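L-lysine 6-monooxygenase (Pseudomonas syringae pv. tomato, PDB 5CQF) probably hydroxylates the side-chain amine of L-lysine as an FAD- and NADPH-dependent monooxygenase in siderophore biosynthesis. Local coordinates at residues C30-A35 with G43-G48; L182-F187 with L193-A198; Y261-N266 with I378-R383. One frame throughout, in Å; residues are numbered along the deposited sequence.

How the contacts relate
Following the chain from its N terminus, the three contacts come in series, none nesting in or crossing another. Contact 1 closes a seven-residue link between helix 23-37 and strand 47-50, inside the first beta-alpha-beta unit. Contact 2 closes a shorter link of five residues, setting the turn before strand 186-188 and the strand's start against helix 192-198, at the edge of the second parallel sheet. Contact 3 spans 111 residues and brings the end of helix 255-264 to the loop before strand 393-396, which returns to the first sheet. Contacts 1 and 3 have their nearest atoms about 12 Å apart; contact 2 lies about 25 Å from either.

Contact 1 of 3, residues C30-A35 with G43-G48; sequences CAFEDA and GDLSIG
F32 and A35 meet G43, L45 and I47 across the contact; D34, between E33 and A35 on the same helix, has its carboxylate oxygen OD2 gripped by two groups: R81 through a salt bridge and N82 through a hydrogen bond. S85 holds the other oxygen, OD1. These bonds fasten one side of helix 23-37 to a neighbouring loop, while the side facing 43-48 is apolar. There F32 makes most of the contact. Its CE1 lies 3.8 Å from L45 CD2, which reaches the ring obliquely, and on the other side of the ring tip its CE2 lies 4.0 Å from I47 CD1. The I47 methyl CG2 also sits above one face of the ring, 4.2 Å from its plane and displaced toward the rim. With CG1 of I47 anti to the backbone N (chi1 170°), isoleucine suits this place, touching the ring with CD1 and covering part of its face with CG2. One turn on, A35 has just a methyl group, and its CB approaches G43 N to 3.7 Å. Small residues suit this spot: the bare CA of G43 lies 4.0 Å from F32 O, and the backbones close to 4.8 Å between the CA atoms of A35 and G43. Strand 47-50 pairs with strand 16-19 through G48, while A423 and L426 of helix 412-428 also cover F32. With no hydrogen bond between the segments, their direct contact in this Rossmann-type beta-alpha-beta unit rests on apolar burial and close fit, and the polar ties named here go to other parts of the fold.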
# COMPACT_ATOMS: atom_id res chain seq x y z
N CYS A 30 13.53 -29.06 -14.46
CA CYS A 30 12.08 -29.04 -14.48
C CYS A 30 11.53 -29.13 -15.90
O CYS A 30 10.52 -29.74 -16.12
CB CYS A 30 11.52 -27.80 -13.80
SG CYS A 30 11.73 -27.77 -12.02
N ALA A 31 12.18 -28.51 -16.87
CA ALA A 31 11.71 -28.63 -18.26
C ALA A 31 11.78 -30.07 -18.73
O ALA A 31 10.87 -30.55 -19.39
CB ALA A 31 12.52 -27.76 -19.20
N PHE A 32 12.86 -30.76 -18.39
CA PHE A 32 13.00 -32.16 -18.80
C PHE A 32 11.98 -33.03 -18.11
O PHE A 32 11.30 -33.82 -18.76
CB PHE A 32 14.42 -32.67 -18.58
CG PHE A 32 15.39 -32.15 -19.60
CD1 PHE A 32 15.35 -32.63 -20.89
CD2 PHE A 32 16.28 -31.16 -19.29
CE1 PHE A 32 16.20 -32.15 -21.85
CE2 PHE A 32 17.15 -30.66 -20.24
CZ PHE A 32 17.12 -31.17 -21.52
N GLU A 33 11.84 -32.85 -16.80
CA GLU A 33 10.83 -33.63 -16.08
C GLU A 33 9.41 -33.35 -16.56
O GLU A 33 8.66 -34.28 -16.75
CB GLU A 33 10.95 -33.45 -14.57
CG GLU A 33 12.26 -34.00 -14.00
CD GLU A 33 12.37 -35.53 -14.07
OE1 GLU A 33 11.33 -36.21 -13.91
OE2 GLU A 33 13.50 -36.04 -14.29
N ASP A 34 9.03 -32.09 -16.77
CA ASP A 34 7.71 -31.80 -17.37
C ASP A 34 7.51 -32.65 -18.62
O ASP A 34 6.45 -33.24 -18.81
CB ASP A 34 7.57 -30.33 -17.77
CG ASP A 34 7.28 -29.40 -16.57
OD1 ASP A 34 7.15 -29.89 -15.42
OD2 ASP A 34 7.19 -28.16 -16.81
N ALA A 35 8.53 -32.69 -19.46
CA ALA A 35 8.46 -33.41 -20.73
C ALA A 35 8.35 -34.94 -20.55
O ALA A 35 7.49 -35.58 -21.15
CB ALA A 35 9.66 -33.03 -21.58
N GLY A 43 11.92 -35.66 -22.95
CA GLY A 43 12.10 -36.39 -21.70
C GLY A 43 13.01 -37.60 -21.77
O GLY A 43 13.44 -38.11 -20.73
N ASP A 44 13.30 -38.06 -22.99
CA ASP A 44 14.13 -39.25 -23.21
C ASP A 44 15.61 -38.92 -23.17
O ASP A 44 16.43 -39.76 -22.84
CB ASP A 44 13.79 -39.91 -24.55
CG ASP A 44 12.33 -40.30 -24.65
OD1 ASP A 44 11.75 -40.77 -23.64
OD2 ASP A 44 11.76 -40.14 -25.75
N LEU A 45 15.95 -37.68 -23.51
CA LEU A 45 17.34 -37.20 -23.48
C LEU A 45 17.91 -37.33 -22.06
O LEU A 45 17.26 -36.97 -21.09
CB LEU A 45 17.35 -35.76 -23.96
CG LEU A 45 18.63 -34.96 -24.20
CD1 LEU A 45 18.34 -33.87 -25.24
CD2 LEU A 45 19.18 -34.33 -22.93
N SER A 46 19.10 -37.88 -21.94
CA SER A 46 19.73 -38.14 -20.66
C SER A 46 20.72 -37.03 -20.38
O SER A 46 21.60 -36.72 -21.20
CB SER A 46 20.44 -39.50 -20.64
OG SER A 46 21.75 -39.41 -21.20
N ILE A 47 20.58 -36.44 -19.20
CA ILE A 47 21.36 -35.32 -18.80
C ILE A 47 21.72 -35.57 -17.35
O ILE A 47 20.91 -36.08 -16.59
CB ILE A 47 20.56 -34.02 -18.99
CG1 ILE A 47 21.27 -32.84 -18.34
CG2 ILE A 47 19.18 -34.11 -18.38
CD1 ILE A 47 20.75 -31.51 -18.81
N GLY A 48 22.95 -35.24 -16.97
CA GLY A 48 23.43 -35.37 -15.59
C GLY A 48 23.79 -34.00 -15.04
O GLY A 48 24.18 -33.11 -15.79

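Contact 2 of 3, residues L182-F187 with L193-A198; sequences LGPTLF and LTRLQA
A chi1 of 45° places the F187 ring between its backbone N and carbonyl carbon, and a bend at chi2 of R195 (-82°) carries the arginine chain along that ring. The result is a CH-pi contact: R195 CB stands 3.4 Å from the ring centroid, 3° off the normal. R195 CG continues over the same face, 3.4 Å from F187 CG. Arginine suits the place because its methylenes cover the aromatic surface while its charged end runs on to the turn at G183. There G183 O lies 3.4 Å over one guanidinium face, offset toward the rim, with no hydrogen bond. L196 CD2 adds an oblique contact, 3.7 Å from F187 CZ. A water links the backbones, donating 2.8 Å bonds to P184 O and R195 O. The glycine and proline open a type I turn from G183 to L186, bridged by a weak bond from L186 N to G183 O (3.3 Å) and a reverse one from G183 N to L186 O (2.9 Å). F187 touches both helix 192-198 and W207 of strand 206-210, as in a beta-alpha-beta crossover, here stepping past strand 345-348 in a Rossmann-type sheet, probably of the NADPH-binding domain.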
# COMPACT_ATOMS: atom_id res chain seq x y z
N LEU A 182 41.49 -10.27 2.52
CA LEU A 182 40.36 -11.20 2.69
C LEU A 182 40.57 -12.09 3.90
O LEU A 182 41.61 -12.72 4.04
CB LEU A 182 40.15 -12.08 1.45
CG LEU A 182 39.65 -11.35 0.20
CD1 LEU A 182 39.41 -12.35 -0.95
CD2 LEU A 182 38.39 -10.53 0.50
N GLY A 183 39.58 -12.11 4.78
CA GLY A 183 39.68 -12.82 6.04
C GLY A 183 38.42 -12.68 6.89
O GLY A 183 37.39 -12.20 6.43
N PRO A 184 38.51 -13.12 8.15
CA PRO A 184 37.35 -13.08 9.05
C PRO A 184 36.76 -11.69 9.29
O PRO A 184 35.59 -11.59 9.62
CB PRO A 184 37.90 -13.66 10.36
CG PRO A 184 39.07 -14.48 9.97
CD PRO A 184 39.64 -13.85 8.73
N THR A 185 37.58 -10.64 9.18
CA THR A 185 37.13 -9.27 9.43
C THR A 185 37.04 -8.39 8.17
O THR A 185 36.69 -7.23 8.27
CB THR A 185 38.02 -8.54 10.47
OG1 THR A 185 39.37 -8.51 10.01
CG2 THR A 185 37.96 -9.21 11.83
N LEU A 186 37.36 -8.93 7.01
CA LEU A 186 37.11 -8.21 5.77
C LEU A 186 36.69 -9.24 4.75
O LEU A 186 37.46 -10.14 4.41
CB LEU A 186 38.37 -7.46 5.34
CG LEU A 186 38.20 -6.58 4.09
CD1 LEU A 186 39.15 -5.39 4.10
CD2 LEU A 186 38.37 -7.40 2.83
N PHE A 187 35.45 -9.15 4.27
CA PHE A 187 34.92 -10.20 3.39
C PHE A 187 33.92 -9.72 2.39
O PHE A 187 33.38 -8.62 2.53
CB PHE A 187 34.31 -11.35 4.20
CG PHE A 187 33.42 -10.89 5.32
CD1 PHE A 187 32.07 -10.74 5.12
CD2 PHE A 187 33.94 -10.65 6.57
CE1 PHE A 187 31.25 -10.35 6.15
CE2 PHE A 187 33.13 -10.25 7.62
CZ PHE A 187 31.79 -10.08 7.40
N LEU A 193 27.02 -14.41 5.70
CA LEU A 193 26.41 -15.17 6.78
C LEU A 193 27.44 -16.03 7.48
O LEU A 193 27.54 -16.01 8.69
CB LEU A 193 25.27 -16.05 6.26
CG LEU A 193 23.83 -15.55 6.45
CD1 LEU A 193 23.43 -15.62 7.93
CD2 LEU A 193 23.63 -14.15 5.88
N THR A 194 28.20 -16.78 6.69
CA THR A 194 29.26 -17.63 7.22
C THR A 194 30.22 -16.82 8.08
O THR A 194 30.54 -17.20 9.19
CB THR A 194 30.04 -18.31 6.07
OG1 THR A 194 29.11 -18.80 5.08
CG2 THR A 194 30.87 -19.46 6.58
N ARG A 195 30.65 -15.68 7.57
CA ARG A 195 31.61 -14.83 8.27
C ARG A 195 31.05 -14.26 9.56
O ARG A 195 31.73 -14.25 10.58
CB ARG A 195 32.08 -13.68 7.37
CG ARG A 195 32.88 -14.12 6.15
CD ARG A 195 34.33 -14.38 6.53
NE ARG A 195 35.12 -14.78 5.38
CZ ARG A 195 36.28 -15.42 5.45
NH1 ARG A 195 36.79 -15.76 6.63
NH2 ARG A 195 36.93 -15.74 4.35
N LEU A 196 29.81 -13.78 9.51
CA LEU A 196 29.14 -13.29 10.73
C LEU A 196 29.01 -14.35 11.81
O LEU A 196 29.09 -14.06 13.00
CB LEU A 196 27.76 -12.75 10.42
CG LEU A 196 27.60 -11.25 10.16
CD1 LEU A 196 27.37 -10.47 11.45
CD2 LEU A 196 28.78 -10.66 9.43
N GLN A 197 28.84 -15.59 11.38
CA GLN A 197 28.62 -16.67 12.32
C GLN A 197 29.91 -16.95 13.10
O GLN A 197 29.87 -17.20 14.30
CB GLN A 197 28.12 -17.90 11.58
CG GLN A 197 27.08 -18.68 12.34
CD GLN A 197 26.49 -19.78 11.50
OE1 GLN A 197 25.52 -19.57 10.77
NE2 GLN A 197 27.07 -20.96 11.61
N ALA A 198 31.04 -16.86 12.41
CA ALA A 198 32.35 -17.04 13.02
C ALA A 198 32.62 -16.15 14.24
O ALA A 198 33.45 -16.49 15.07
CB ALA A 198 33.43 -16.82 11.97
O HOH W 1 34.56 -14.09 10.50

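Contact 3 of 3, residues Y261-N266 with I378-R383; sequences YFHSLN and IDRDYR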
# COMPACT_ATOMS: atom_id res chain seq x y z
N TYR A 261 16.57 -6.53 -28.04
CA TYR A 261 17.05 -5.29 -28.62
C TYR A 261 18.57 -5.33 -28.65
O TYR A 261 19.15 -5.05 -29.69
CB TYR A 261 16.53 -4.07 -27.86
CG TYR A 261 17.11 -2.76 -28.35
CD1 TYR A 261 16.64 -2.14 -29.51
CD2 TYR A 261 18.12 -2.12 -27.62
CE1 TYR A 261 17.17 -0.94 -29.96
CE2 TYR A 261 18.68 -0.91 -28.06
CZ TYR A 261 18.21 -0.32 -29.22
OH TYR A 261 18.78 0.88 -29.61
N PHE A 262 19.22 -5.71 -27.54
CA PHE A 262 20.68 -5.78 -27.48
C PHE A 262 21.27 -6.71 -28.54
O PHE A 262 22.22 -6.34 -29.19
CB PHE A 262 21.16 -6.20 -26.11
CG PHE A 262 22.64 -6.13 -25.94
CD1 PHE A 262 23.26 -4.94 -25.62
CD2 PHE A 262 23.41 -7.26 -26.11
CE1 PHE A 262 24.62 -4.88 -25.47
CE2 PHE A 262 24.78 -7.22 -25.95
CZ PHE A 262 25.39 -6.03 -25.61
N HIS A 263 20.70 -7.87 -28.75
CA HIS A 263 21.15 -8.73 -29.84
C HIS A 263 20.95 -8.17 -31.25
O HIS A 263 21.76 -8.45 -32.14
CB HIS A 263 20.59 -10.15 -29.72
CG HIS A 263 21.29 -10.93 -28.67
ND1 HIS A 263 22.45 -11.62 -28.92
CD2 HIS A 263 21.09 -11.01 -27.33
CE1 HIS A 263 22.90 -12.15 -27.80
NE2 HIS A 263 22.10 -11.79 -26.82
N SER A 264 19.93 -7.34 -31.43
CA SER A 264 19.68 -6.72 -32.73
C SER A 264 20.71 -5.63 -33.10
O SER A 264 20.72 -5.15 -34.22
CB SER A 264 18.27 -6.10 -32.75
OG SER A 264 18.28 -4.84 -32.11
N LEU A 265 21.53 -5.21 -32.14
CA LEU A 265 22.60 -4.26 -32.41
C LEU A 265 23.85 -4.96 -32.90
O LEU A 265 24.16 -6.05 -32.42
CB LEU A 265 22.97 -3.51 -31.14
CG LEU A 265 21.81 -2.75 -30.50
CD1 LEU A 265 22.36 -2.03 -29.28
CD2 LEU A 265 21.22 -1.79 -31.51
N ASN A 266 24.58 -4.31 -33.82
CA ASN A 266 25.89 -4.82 -34.23
C ASN A 266 26.90 -4.51 -33.13
O ASN A 266 26.62 -3.68 -32.24
CB ASN A 266 26.35 -4.32 -35.61
CG ASN A 266 26.60 -2.81 -35.67
OD1 ASN A 266 26.99 -2.14 -34.70
ND2 ASN A 266 26.40 -2.26 -36.86
N ILE A 378 28.34 -15.29 -27.59
CA ILE A 378 27.12 -16.01 -27.15
C ILE A 378 25.91 -15.49 -27.92
O ILE A 378 25.71 -14.28 -28.02
CB ILE A 378 26.92 -15.89 -25.62
CG1 ILE A 378 28.18 -16.40 -24.91
CG2 ILE A 378 25.72 -16.71 -25.17
CD1 ILE A 378 28.26 -16.09 -23.43
N ASP A 379 25.10 -16.39 -28.46
CA ASP A 379 23.96 -15.94 -29.26
C ASP A 379 22.74 -15.70 -28.35
O ASP A 379 22.85 -15.76 -27.11
CB ASP A 379 23.72 -16.88 -30.43
CG ASP A 379 23.06 -18.15 -30.04
OD1 ASP A 379 22.54 -18.18 -28.91
OD2 ASP A 379 23.05 -19.12 -30.85
N ARG A 380 21.59 -15.41 -28.97
CA ARG A 380 20.37 -15.03 -28.25
C ARG A 380 19.77 -16.21 -27.45
O ARG A 380 19.05 -16.00 -26.43
CB ARG A 380 19.34 -14.45 -29.24
CG ARG A 380 17.96 -14.11 -28.65
CD ARG A 380 18.06 -12.99 -27.62
NE ARG A 380 16.81 -12.78 -26.91
CZ ARG A 380 16.40 -13.46 -25.83
NH1 ARG A 380 17.12 -14.45 -25.27
NH2 ARG A 380 15.23 -13.15 -25.28
N ASP A 381 20.06 -17.42 -27.92
CA ASP A 381 19.68 -18.68 -27.27
C ASP A 381 20.75 -19.24 -26.33
O ASP A 381 20.76 -20.45 -26.04
CB ASP A 381 19.40 -19.74 -28.34
CG ASP A 381 18.11 -19.49 -29.06
OD1 ASP A 381 17.06 -19.42 -28.38
OD2 ASP A 381 18.14 -19.36 -30.30
N TYR A 382 21.68 -18.39 -25.91
CA TYR A 382 22.67 -18.72 -24.89
C TYR A 382 23.71 -19.77 -25.34
O TYR A 382 24.38 -20.37 -24.50
CB TYR A 382 21.93 -19.11 -23.59
CG TYR A 382 20.97 -18.00 -23.14
CD1 TYR A 382 21.45 -16.83 -22.57
CD2 TYR A 382 19.61 -18.09 -23.36
CE1 TYR A 382 20.61 -15.80 -22.19
CE2 TYR A 382 18.74 -17.07 -22.96
CZ TYR A 382 19.25 -15.93 -22.38
OH TYR A 382 18.41 -14.88 -22.00
N ARG A 383 23.85 -19.95 -26.65
CA ARG A 383 24.80 -20.92 -27.23
C ARG A 383 26.13 -20.25 -27.49
O ARG A 383 26.19 -19.10 -27.94
CB ARG A 383 24.26 -21.54 -28.53
CG ARG A 383 24.96 -22.86 -28.85
CD ARG A 383 24.42 -23.51 -30.12
NE ARG A 383 25.42 -24.36 -30.79
CZ ARG A 383 26.49 -23.93 -31.47
NH1 ARG A 383 26.77 -22.62 -31.58
NH2 ARG A 383 27.32 -24.81 -32.05
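The H263 imidazole carries the backbone of R380 over one face, with R380 CA 3.9 Å from the ring centroid and 10° off its normal, a CH-pi contact. At the ring edge, in its plane, lies I378 O, 3.5 Å from H263 CE1. R380 also lays its aliphatic chain across the histidine: CG is anti to the backbone N (chi1 175°), and a bend at chi2 brings CD to 3.6 Å from H263 CD2. Beyond that the guanidinium turns to D260, which takes NE in a salt bridge, so one long residue serves both the ring and the charge. H404 bonds to H263 NE2 and meets its ring at about 45°. A histidine fits here because it is flat enough to slip under a chain and polar enough to bond at its rim. The loop itself is a type I turn from D379 to Y382, closed by Y382 N to D379 O at 3.1 Å. Its shape is reinforced by R383 N, which reaches D379 OD1 at 3.2 Å from above the carboxylate plane. R380 O in turn lies over one face of the Y382 ring, 3.6 Å from its plane. The contact thus seats the C-terminal end of helix 255-264 beside the loop leading to strand 393-396 and close to helix 401-404, while Y261, on the same helix, bonds to D332 of the second subunit.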